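Thermostable carboxypeptidase 1 (Pyrococcus furiosus, PDB 1KA2) removes amino acids one at a time from the C-termini of peptides as a broad-specificity, cobalt-dependent metallocarboxypeptidase of the M32 family that works as a homodimer. Local coordinates at residues Ser430-Tyr435 with Glu483-Glu488; Glu306-Arg311 with Val491-Glu496; Lys438-Asp443 with Arg461-Arg466; Val293-His298 with Phe420-Ile425. One frame throughout, in Å; residues are numbered along the deposited sequence.

Contact 1: residues Ser430-Tyr435 with Glu483-Glu488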
# COMPACT_ATOMS: atom_id res chain seq x y z
N SER A 430 28.97 -11.02 -9.89
CA SER A 430 28.27 -12.30 -9.70
C SER A 430 29.19 -13.47 -10.03
O SER A 430 29.09 -14.55 -9.43
CB SER A 430 26.99 -12.40 -10.56
OG SER A 430 27.27 -12.57 -11.94
N ALA A 431 30.10 -13.23 -10.98
CA ALA A 431 31.07 -14.23 -11.40
C ALA A 431 32.10 -14.42 -10.30
O ALA A 431 32.35 -15.53 -9.85
CB ALA A 431 31.76 -13.78 -12.69
N GLN A 432 32.68 -13.31 -9.85
CA GLN A 432 33.69 -13.34 -8.80
C GLN A 432 33.18 -14.06 -7.55
O GLN A 432 33.85 -14.92 -6.99
CB GLN A 432 34.10 -11.90 -8.45
CG GLN A 432 35.49 -11.75 -7.83
CD GLN A 432 35.94 -10.30 -7.72
OE1 GLN A 432 35.50 -9.44 -8.49
NE2 GLN A 432 36.84 -10.02 -6.78
N LEU A 433 31.98 -13.70 -7.12
CA LEU A 433 31.38 -14.33 -5.95
C LEU A 433 31.21 -15.82 -6.14
O LEU A 433 31.34 -16.59 -5.19
CB LEU A 433 30.02 -13.69 -5.64
CG LEU A 433 30.10 -12.25 -5.12
CD1 LEU A 433 28.71 -11.68 -4.81
CD2 LEU A 433 30.99 -12.26 -3.88
N TYR A 434 30.91 -16.23 -7.37
CA TYR A 434 30.72 -17.65 -7.66
C TYR A 434 31.95 -18.48 -7.34
O TYR A 434 31.85 -19.54 -6.73
CB TYR A 434 30.35 -17.86 -9.14
CG TYR A 434 30.56 -19.29 -9.60
CD1 TYR A 434 29.82 -20.34 -9.05
CD2 TYR A 434 31.53 -19.60 -10.56
CE1 TYR A 434 30.05 -21.67 -9.43
CE2 TYR A 434 31.77 -20.92 -10.95
CZ TYR A 434 31.03 -21.95 -10.38
OH TYR A 434 31.26 -23.24 -10.79
N TYR A 435 33.12 -17.98 -7.75
CA TYR A 435 34.37 -18.70 -7.51
C TYR A 435 34.77 -18.69 -6.04
O TYR A 435 35.39 -19.64 -5.57
CB TYR A 435 35.49 -18.13 -8.38
CG TYR A 435 35.31 -18.50 -9.84
CD1 TYR A 435 35.08 -17.53 -10.81
CD2 TYR A 435 35.28 -19.84 -10.24
CE1 TYR A 435 34.82 -17.87 -12.14
CE2 TYR A 435 35.02 -20.20 -11.56
CZ TYR A 435 34.79 -19.21 -12.51
OH TYR A 435 34.47 -19.57 -13.80
N GLU A 483 39.52 -9.07 -1.59
CA GLU A 483 39.97 -8.38 -2.79
C GLU A 483 38.95 -7.39 -3.32
O GLU A 483 37.89 -7.17 -2.71
CB GLU A 483 40.35 -9.39 -3.89
CG GLU A 483 39.37 -10.55 -4.05
CD GLU A 483 39.73 -11.47 -5.20
OE1 GLU A 483 40.92 -11.83 -5.34
OE2 GLU A 483 38.83 -11.85 -5.97
N ASP A 484 39.28 -6.79 -4.45
CA ASP A 484 38.42 -5.81 -5.10
C ASP A 484 37.80 -6.45 -6.34
O ASP A 484 38.18 -7.56 -6.73
CB ASP A 484 39.25 -4.59 -5.50
CG ASP A 484 39.81 -3.85 -4.31
OD1 ASP A 484 39.10 -2.99 -3.75
OD2 ASP A 484 40.96 -4.15 -3.92
N MET A 485 36.85 -5.76 -6.95
CA MET A 485 36.21 -6.27 -8.14
C MET A 485 37.29 -6.49 -9.20
O MET A 485 38.25 -5.72 -9.29
CB MET A 485 35.17 -5.26 -8.66
CG MET A 485 34.52 -5.67 -9.97
SD MET A 485 33.25 -4.51 -10.55
CE MET A 485 34.18 -3.49 -11.66
N ASP A 486 37.15 -7.56 -9.97
CA ASP A 486 38.09 -7.89 -11.03
C ASP A 486 37.34 -8.56 -12.16
O ASP A 486 36.92 -9.72 -12.05
CB ASP A 486 39.20 -8.80 -10.53
CG ASP A 486 40.05 -9.36 -11.66
OD1 ASP A 486 40.47 -8.59 -12.55
OD2 ASP A 486 40.31 -10.58 -11.65
N ALA A 487 37.17 -7.83 -13.25
CA ALA A 487 36.46 -8.32 -14.42
C ALA A 487 36.90 -9.71 -14.88
O ALA A 487 36.11 -10.44 -15.48
CB ALA A 487 36.60 -7.33 -15.56
N GLU A 488 38.15 -10.07 -14.61
CA GLU A 488 38.69 -11.36 -15.03
C GLU A 488 37.82 -12.58 -14.74
O GLU A 488 37.76 -13.50 -15.55
CB GLU A 488 40.08 -11.58 -14.40
CG GLU A 488 41.19 -10.74 -15.01
CD GLU A 488 41.37 -11.02 -16.49
OE1 GLU A 488 41.25 -12.20 -16.90
OE2 GLU A 488 41.64 -10.05 -17.25
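The loop that joins helix 473-481 to the C-terminal helix 488-498 is pinned to helix 421-440 through one glutamine, Q432, whose amide meets the loop's E483, D484 and D486. The carboxamide acts at both ends. Its OE1 accepts from the backbone of D486, N to OE1 2.9 Å, a bond bent to 144° with the donor above the carbonyl plane. Its NE2 gives two bonds. The straighter one, 165° at the hydrogen, runs in the amide plane from Q432 NE2 to D484 O at 2.8 Å; the other reaches E483 OE2, also 2.8 Å from NE2, on the anti side of a carboxylate turned 69° against the amide, out of the carboxylate plane and tilted from that of the amide. With CG anti to the backbone N and the chain extended beyond it, Q432 spans the gap to the loop. Three bonds on two atoms fix which way round the amide lies. E483 OE2 is also held by H436, one turn beyond Q432 on helix 421-440. A leucine at Q432 would probably leave D486 N, D484 O and E483 OE2 without the amide's bonds and let the loop drift from the helix. D486 places OD1 3.4 Å from E488 N, a weak capping bond. A helix-borne glutamine thus clamps an irregular loop through two peptide groups and a carboxylate, just ahead of a capped helix start.

Contact 2: residues Glu306-Arg311 with Val491-Glu496; sequences ENIIGR and VRWVKE
Van der Waals contact carries the meeting of I308 and N307 with W493, where no hydrogen bond crosses between segments 306-311 and 491-496. The closest thing to a directed interaction is a CH-pi contact: I308 CD1 lies over one face of the indole, 4.0 Å from the centroid of the five-membered ring and 20° off its normal. The same methyl is 3.8 Å from W493 CE2, displaced toward the rim of the ring system. W493 holds CG anti to its own N (chi1 178°), which carries the ring toward I308 and N307 of helix 295-309.

At the ring's edge the touch is with N307. Its O comes near the ring plane, 3.7 Å from W493 CZ2, while its CB is 3.9 Å from W493 CH2. An alanine at W493 is likely to open a gap beside I308 and N307, leaving that methyl without its aromatic face.

The polar side chains of segment 306-311 bond among themselves instead of across the contact. R311 NE donates to N307 OD1 at 2.9 Å and 164°, with the oxygen in the guanidinium plane, a bond that fixes the rotation of the N307 amide. The salt bridge from R311 NH2 to E306 OE2 is weak as a bond at 3.4 Å; E306 also bonds H269, a metal ligand, through its other oxygen.

Around this core, V356 in a loop touches N307, R311 and W493, and helix 421-440 packs on both partners, with S430 and Y434 against I308 and A431 and Y435 against W493.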
# COMPACT_ATOMS: atom_id res chain seq x y z
N GLU A 306 20.16 -15.29 -10.81
CA GLU A 306 19.65 -15.40 -12.18
C GLU A 306 20.56 -16.17 -13.14
O GLU A 306 20.13 -17.16 -13.75
CB GLU A 306 19.39 -14.02 -12.77
CG GLU A 306 18.85 -14.08 -14.19
CD GLU A 306 18.98 -12.77 -14.91
OE1 GLU A 306 19.55 -11.83 -14.30
OE2 GLU A 306 18.53 -12.67 -16.07
N ASN A 307 21.80 -15.71 -13.29
CA ASN A 307 22.74 -16.32 -14.24
C ASN A 307 23.65 -17.42 -13.70
O ASN A 307 23.80 -18.47 -14.32
CB ASN A 307 23.60 -15.23 -14.88
CG ASN A 307 22.77 -14.14 -15.55
OD1 ASN A 307 21.75 -14.42 -16.19
ND2 ASN A 307 23.20 -12.89 -15.41
N ILE A 308 24.26 -17.19 -12.54
CA ILE A 308 25.13 -18.19 -11.95
C ILE A 308 24.38 -19.49 -11.67
O ILE A 308 24.87 -20.58 -11.96
CB ILE A 308 25.74 -17.68 -10.63
CG1 ILE A 308 26.48 -16.36 -10.88
CG2 ILE A 308 26.69 -18.73 -10.05
CD1 ILE A 308 27.64 -16.45 -11.88
N ILE A 309 23.17 -19.37 -11.12
CA ILE A 309 22.33 -20.51 -10.76
C ILE A 309 21.21 -20.79 -11.75
O ILE A 309 21.05 -21.92 -12.23
CB ILE A 309 21.69 -20.31 -9.37
CG1 ILE A 309 22.80 -20.25 -8.32
CG2 ILE A 309 20.71 -21.43 -9.07
CD1 ILE A 309 22.31 -20.18 -6.88
N GLY A 310 20.42 -19.77 -12.05
CA GLY A 310 19.29 -19.93 -12.95
C GLY A 310 19.56 -20.41 -14.37
O GLY A 310 18.68 -21.03 -14.97
N ARG A 311 20.74 -20.16 -14.91
CA ARG A 311 21.04 -20.61 -16.27
C ARG A 311 21.98 -21.82 -16.26
O ARG A 311 22.44 -22.27 -17.31
CB ARG A 311 21.65 -19.48 -17.11
CG ARG A 311 20.69 -18.35 -17.43
CD ARG A 311 21.36 -17.32 -18.32
NE ARG A 311 20.64 -16.05 -18.29
CZ ARG A 311 19.58 -15.75 -19.01
NH1 ARG A 311 19.07 -16.61 -19.86
NH2 ARG A 311 19.01 -14.56 -18.87
N VAL A 491 35.06 -13.27 -17.25
CA VAL A 491 35.61 -13.84 -18.48
C VAL A 491 35.81 -15.35 -18.36
O VAL A 491 35.49 -16.11 -19.28
CB VAL A 491 36.95 -13.17 -18.86
CG1 VAL A 491 37.49 -13.79 -20.14
CG2 VAL A 491 36.74 -11.66 -19.05
N ARG A 492 36.35 -15.80 -17.23
CA ARG A 492 36.57 -17.23 -17.03
C ARG A 492 35.22 -17.92 -16.96
O ARG A 492 35.00 -18.93 -17.64
CB ARG A 492 37.33 -17.50 -15.74
CG ARG A 492 37.75 -18.96 -15.60
CD ARG A 492 38.09 -19.33 -14.17
NE ARG A 492 38.85 -18.29 -13.49
CZ ARG A 492 39.42 -18.43 -12.29
NH1 ARG A 492 39.32 -19.59 -11.65
NH2 ARG A 492 40.09 -17.42 -11.75
N TRP A 493 34.31 -17.38 -16.14
CA TRP A 493 32.97 -17.95 -16.02
C TRP A 493 32.42 -18.22 -17.43
O TRP A 493 32.04 -19.34 -17.75
CB TRP A 493 32.03 -16.99 -15.26
CG TRP A 493 30.60 -17.51 -15.13
CD1 TRP A 493 30.18 -18.62 -14.45
CD2 TRP A 493 29.42 -16.97 -15.76
NE1 TRP A 493 28.83 -18.80 -14.61
CE2 TRP A 493 28.34 -17.80 -15.41
CE3 TRP A 493 29.18 -15.86 -16.59
CZ2 TRP A 493 27.03 -17.57 -15.86
CZ3 TRP A 493 27.89 -15.62 -17.03
CH2 TRP A 493 26.83 -16.48 -16.67
N VAL A 494 32.42 -17.19 -18.27
CA VAL A 494 31.92 -17.33 -19.63
C VAL A 494 32.68 -18.38 -20.44
O VAL A 494 32.07 -19.20 -21.12
CB VAL A 494 31.99 -15.97 -20.37
CG1 VAL A 494 31.63 -16.14 -21.84
CG2 VAL A 494 31.06 -14.98 -19.71
N LYS A 495 34.01 -18.34 -20.36
CA LYS A 495 34.87 -19.29 -21.08
C LYS A 495 34.54 -20.72 -20.67
O LYS A 495 34.31 -21.59 -21.52
CB LYS A 495 36.35 -19.00 -20.79
CG LYS A 495 37.31 -20.19 -20.96
CD LYS A 495 37.35 -21.08 -19.70
CE LYS A 495 38.38 -22.21 -19.79
NZ LYS A 495 38.04 -23.31 -20.75
N GLU A 496 34.53 -20.94 -19.37
CA GLU A 496 34.26 -22.23 -18.76
C GLU A 496 32.83 -22.70 -19.01
O GLU A 496 32.51 -23.88 -18.84
CB GLU A 496 34.53 -22.12 -17.26
CG GLU A 496 34.30 -23.35 -16.42
CD GLU A 496 34.54 -23.07 -14.95
OE1 GLU A 496 35.63 -22.57 -14.61
OE2 GLU A 496 33.63 -23.34 -14.13

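Contact 3: residues Lys438-Asp443 with Arg461-Arg466; sequences KKDIPD and REKIHR
K463 sets CG beside its backbone N and bends at chi2 (-59°), which turns its chain from the helix toward D440, and a further bend at chi4 (-67°) sets the direction of its ammonium. D440 answers from the opposite direction, with CG likewise beside its backbone N, presenting OD2 to the lysine. The two ends face each other at 3.9 Å, D440 OD2 to K463 NZ: a long salt bridge and no hydrogen bond. The backbones stay well apart, with the nearest CA atoms, those of D440 and K463, 11.6 Å from each other. The stronger partner of D440 OD2 is W459, whose NE1 donates to it, and the ring of W459 also makes a cation-pi contact with K463. Thus W459, one turn before K463 on helix 454-465, serves both charges. Within segment 461-466 a closer pair forms: R466 NH1 bonds E462 OE2 at 2.7 Å, on the syn lone pair and in the guanidinium plane. Near the end of helix 421-440, then, the D440-K463 pair is electrostatic and loosely directed, and at a solvent-exposed aspartate it is likely to add only modestly to what the hydrogen bond from W459 of the same helix as K463 already holds.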
# COMPACT_ATOMS: atom_id res chain seq x y z
N LYS A 438 32.50 -21.18 -4.56
CA LYS A 438 32.87 -22.47 -5.14
C LYS A 438 34.02 -23.06 -4.33
O LYS A 438 34.27 -24.27 -4.38
CB LYS A 438 33.28 -22.27 -6.60
CG LYS A 438 33.50 -23.55 -7.37
CD LYS A 438 32.23 -24.38 -7.45
CE LYS A 438 32.49 -25.64 -8.25
NZ LYS A 438 31.29 -26.53 -8.31
N LYS A 439 34.72 -22.20 -3.60
CA LYS A 439 35.84 -22.59 -2.76
C LYS A 439 35.37 -23.13 -1.41
O LYS A 439 35.86 -24.17 -0.96
CB LYS A 439 36.78 -21.40 -2.54
CG LYS A 439 37.76 -21.56 -1.39
CD LYS A 439 38.79 -20.44 -1.34
CE LYS A 439 38.16 -19.08 -1.08
NZ LYS A 439 39.16 -17.98 -1.15
N ASP A 440 34.44 -22.44 -0.76
CA ASP A 440 33.94 -22.89 0.53
C ASP A 440 32.89 -23.98 0.39
O ASP A 440 32.63 -24.71 1.33
CB ASP A 440 33.34 -21.72 1.32
CG ASP A 440 34.34 -20.62 1.57
OD1 ASP A 440 35.51 -20.96 1.83
OD2 ASP A 440 33.97 -19.43 1.53
N ILE A 441 32.30 -24.08 -0.80
CA ILE A 441 31.27 -25.07 -1.07
C ILE A 441 31.53 -25.70 -2.44
O ILE A 441 30.82 -25.42 -3.41
CB ILE A 441 29.87 -24.43 -1.08
CG1 ILE A 441 29.68 -23.56 0.17
CG2 ILE A 441 28.79 -25.51 -1.15
CD1 ILE A 441 28.36 -22.80 0.20
N PRO A 442 32.55 -26.56 -2.54
CA PRO A 442 32.89 -27.20 -3.82
C PRO A 442 31.78 -28.06 -4.41
O PRO A 442 31.82 -28.41 -5.59
CB PRO A 442 34.15 -28.01 -3.48
CG PRO A 442 33.99 -28.30 -2.02
CD PRO A 442 33.47 -27.00 -1.47
N ASP A 443 30.78 -28.40 -3.60
CA ASP A 443 29.66 -29.21 -4.09
C ASP A 443 28.48 -28.27 -4.38
O ASP A 443 27.31 -28.64 -4.22
CB ASP A 443 29.28 -30.26 -3.05
CG ASP A 443 28.79 -29.65 -1.75
OD1 ASP A 443 29.31 -28.58 -1.36
OD2 ASP A 443 27.90 -30.24 -1.10
N ARG A 461 24.75 -14.50 3.23
CA ARG A 461 24.43 -13.68 4.40
C ARG A 461 25.68 -13.21 5.13
O ARG A 461 25.88 -12.01 5.32
CB ARG A 461 23.54 -14.48 5.37
CG ARG A 461 23.14 -13.71 6.62
CD ARG A 461 21.91 -14.34 7.24
NE ARG A 461 21.08 -13.34 7.91
CZ ARG A 461 19.78 -13.50 8.18
NH1 ARG A 461 19.16 -14.62 7.85
NH2 ARG A 461 19.10 -12.52 8.78
N GLU A 462 26.52 -14.16 5.52
CA GLU A 462 27.75 -13.86 6.24
C GLU A 462 28.71 -12.99 5.46
O GLU A 462 29.34 -12.09 6.02
CB GLU A 462 28.47 -15.15 6.63
CG GLU A 462 28.21 -15.61 8.05
CD GLU A 462 28.64 -14.58 9.08
OE1 GLU A 462 29.82 -14.16 9.05
OE2 GLU A 462 27.79 -14.19 9.91
N LYS A 463 28.85 -13.26 4.17
CA LYS A 463 29.78 -12.49 3.35
C LYS A 463 29.27 -11.12 2.92
O LYS A 463 30.00 -10.13 3.02
CB LYS A 463 30.19 -13.30 2.11
CG LYS A 463 30.98 -14.57 2.41
CD LYS A 463 32.26 -14.25 3.16
CE LYS A 463 33.24 -15.42 3.16
NZ LYS A 463 32.77 -16.60 3.93
N ILE A 464 28.02 -11.04 2.48
CA ILE A 464 27.46 -9.78 1.99
C ILE A 464 26.29 -9.14 2.76
O ILE A 464 26.40 -8.02 3.26
CB ILE A 464 26.98 -9.93 0.53
CG1 ILE A 464 28.07 -10.55 -0.34
CG2 ILE A 464 26.55 -8.57 -0.00
CD1 ILE A 464 29.36 -9.75 -0.41
N HIS A 465 25.19 -9.88 2.84
CA HIS A 465 23.94 -9.41 3.46
C HIS A 465 23.91 -8.78 4.86
O HIS A 465 23.53 -7.62 5.01
CB HIS A 465 22.92 -10.55 3.40
CG HIS A 465 22.73 -11.12 2.02
ND1 HIS A 465 21.94 -12.22 1.78
CD2 HIS A 465 23.22 -10.73 0.82
CE1 HIS A 465 21.95 -12.49 0.48
NE2 HIS A 465 22.72 -11.60 -0.12
N ARG A 466 24.30 -9.54 5.88
CA ARG A 466 24.25 -9.03 7.25
C ARG A 466 24.95 -7.70 7.46
O ARG A 466 24.65 -6.99 8.41
CB ARG A 466 24.84 -10.06 8.22
CG ARG A 466 26.32 -10.35 8.00
CD ARG A 466 26.89 -11.18 9.15
NE ARG A 466 26.84 -10.44 10.41
CZ ARG A 466 27.22 -10.92 11.59
NH1 ARG A 466 27.69 -12.16 11.70
NH2 ARG A 466 27.12 -10.15 12.67

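Contact 4: residues Val293-His298 with Phe420-Ile425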
# COMPACT_ATOMS: atom_id res chain seq x y z
N VAL A 293 23.82 -2.06 0.35
CA VAL A 293 24.67 -0.88 0.25
C VAL A 293 24.66 -0.08 -1.06
O VAL A 293 24.88 1.12 -1.03
CB VAL A 293 26.14 -1.23 0.67
CG1 VAL A 293 26.89 -1.96 -0.48
CG2 VAL A 293 26.85 0.05 1.10
N SER A 294 24.40 -0.71 -2.20
CA SER A 294 24.41 0.02 -3.46
C SER A 294 23.80 -0.75 -4.60
O SER A 294 23.55 -1.94 -4.50
CB SER A 294 25.85 0.38 -3.85
OG SER A 294 26.54 -0.81 -4.17
N LEU A 295 23.60 -0.05 -5.72
CA LEU A 295 23.06 -0.68 -6.93
C LEU A 295 23.95 -1.80 -7.42
O LEU A 295 23.45 -2.83 -7.89
CB LEU A 295 22.93 0.33 -8.06
CG LEU A 295 21.92 1.46 -7.94
CD1 LEU A 295 21.92 2.31 -9.24
CD2 LEU A 295 20.55 0.83 -7.68
N GLY A 296 25.26 -1.60 -7.35
CA GLY A 296 26.18 -2.62 -7.83
C GLY A 296 26.21 -3.90 -7.01
O GLY A 296 26.21 -5.00 -7.55
N ILE A 297 26.25 -3.76 -5.69
CA ILE A 297 26.25 -4.96 -4.85
C ILE A 297 24.89 -5.64 -4.99
O ILE A 297 24.80 -6.87 -4.99
CB ILE A 297 26.51 -4.61 -3.35
CG1 ILE A 297 27.83 -3.84 -3.23
CG2 ILE A 297 26.56 -5.89 -2.51
CD1 ILE A 297 29.03 -4.61 -3.74
N HIS A 298 23.82 -4.85 -5.13
CA HIS A 298 22.49 -5.45 -5.27
C HIS A 298 22.41 -6.27 -6.54
O HIS A 298 21.90 -7.38 -6.54
CB HIS A 298 21.39 -4.38 -5.26
CG HIS A 298 20.41 -4.55 -4.14
ND1 HIS A 298 19.49 -5.58 -4.10
CD2 HIS A 298 20.21 -3.83 -3.01
CE1 HIS A 298 18.77 -5.49 -3.00
NE2 HIS A 298 19.19 -4.44 -2.32
N PHE A 420 23.98 3.54 -15.59
CA PHE A 420 24.22 2.31 -16.34
C PHE A 420 25.38 1.40 -15.91
O PHE A 420 25.21 0.19 -15.82
CB PHE A 420 24.38 2.64 -17.84
CG PHE A 420 23.07 2.80 -18.57
CD1 PHE A 420 22.81 3.95 -19.31
CD2 PHE A 420 22.09 1.81 -18.49
CE1 PHE A 420 21.59 4.12 -19.97
CE2 PHE A 420 20.85 1.98 -19.16
CZ PHE A 420 20.61 3.14 -19.89
N PRO A 421 26.57 1.96 -15.60
CA PRO A 421 27.68 1.09 -15.20
C PRO A 421 27.46 0.15 -14.01
O PRO A 421 28.11 -0.89 -13.92
CB PRO A 421 28.84 2.06 -14.99
CG PRO A 421 28.17 3.32 -14.64
CD PRO A 421 26.98 3.37 -15.58
N THR A 422 26.55 0.51 -13.10
CA THR A 422 26.28 -0.36 -11.96
C THR A 422 25.74 -1.72 -12.41
O THR A 422 25.87 -2.70 -11.68
CB THR A 422 25.25 0.27 -10.99
OG1 THR A 422 24.05 0.58 -11.69
CG2 THR A 422 25.82 1.54 -10.38
N TYR A 423 25.13 -1.79 -13.60
CA TYR A 423 24.62 -3.08 -14.09
C TYR A 423 25.78 -4.04 -14.41
O TYR A 423 25.72 -5.23 -14.07
CB TYR A 423 23.77 -2.92 -15.37
CG TYR A 423 22.39 -2.30 -15.18
CD1 TYR A 423 22.18 -0.95 -15.45
CD2 TYR A 423 21.30 -3.07 -14.79
CE1 TYR A 423 20.91 -0.38 -15.34
CE2 TYR A 423 20.03 -2.52 -14.68
CZ TYR A 423 19.84 -1.17 -14.96
OH TYR A 423 18.60 -0.61 -14.85
N THR A 424 26.81 -3.53 -15.08
CA THR A 424 27.96 -4.35 -15.46
C THR A 424 28.66 -4.83 -14.19
O THR A 424 29.08 -5.98 -14.10
CB THR A 424 28.95 -3.54 -16.34
OG1 THR A 424 28.33 -3.25 -17.60
CG2 THR A 424 30.24 -4.33 -16.59
N ILE A 425 28.77 -3.94 -13.20
CA ILE A 425 29.40 -4.27 -11.92
C ILE A 425 28.73 -5.49 -11.31
O ILE A 425 29.40 -6.38 -10.78
CB ILE A 425 29.29 -3.10 -10.92
CG1 ILE A 425 30.14 -1.93 -11.42
CG2 ILE A 425 29.71 -3.57 -9.53
CD1 ILE A 425 30.15 -0.73 -10.48
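L295 and T422 pass each other at a slant where the first turns of helices 295-309 and 421-440 come together. Their beta carbons lie 3.7 Å apart, CB to CB, and L295 CD1 reaches forward to T422 OG1, also at 3.7 Å. T422 turns its branched end across the leucine, with CG2 of T422 3.9 Å from L295 CB. The hydroxyl stands between the backbone N and carbonyl carbon (chi1 57°), from where it bonds Y419 O, one turn earlier; toward L295 it offers only van der Waals contact.

Beside this pair G296 brings bare backbone to the other helix. Its CA sits 3.9 Å from T422 O and 4.0 Å from I425 CG2, the branch anti to the backbone N of I425. A beta carbon here would come tight against that methyl, which is consistent with the lack of a side chain allowing the close approach of the helices, 4.7 Å between the CA atoms of G296 and T422. E164 meets the start of helix 295-309, accepting from G296 N and bonding S294 OG, while S294 caps the same helix by a weak bond from I297 N.

This is a close helix-helix contact at a glycine, at the head of the helix whose HES/GQ motif begins with H298 and supplies the metal ligand E299.

Helix 421-440 is the common thread: contacts 4, 1 and 3 follow one another along it, and contact 2 is packed against its side. Contacts 1 and 2 have centres 12 Å apart and touch directly, Y435 OH lying 3.1 Å from W493 CA. M485 SD of contact 1 meets I425 CG2 of contact 4 at 3.8 Å, and I464 CG2 of contact 3 meets I297 CG2 of contact 4 at 3.7 Å. Helix 295-309 joins contacts 4 and 2, with the metal ligand E299 between their segments. The bound magnesium is about 8 Å from the side chain of L295 and about 10 Å from that of N307; contact 3 lies away from the site.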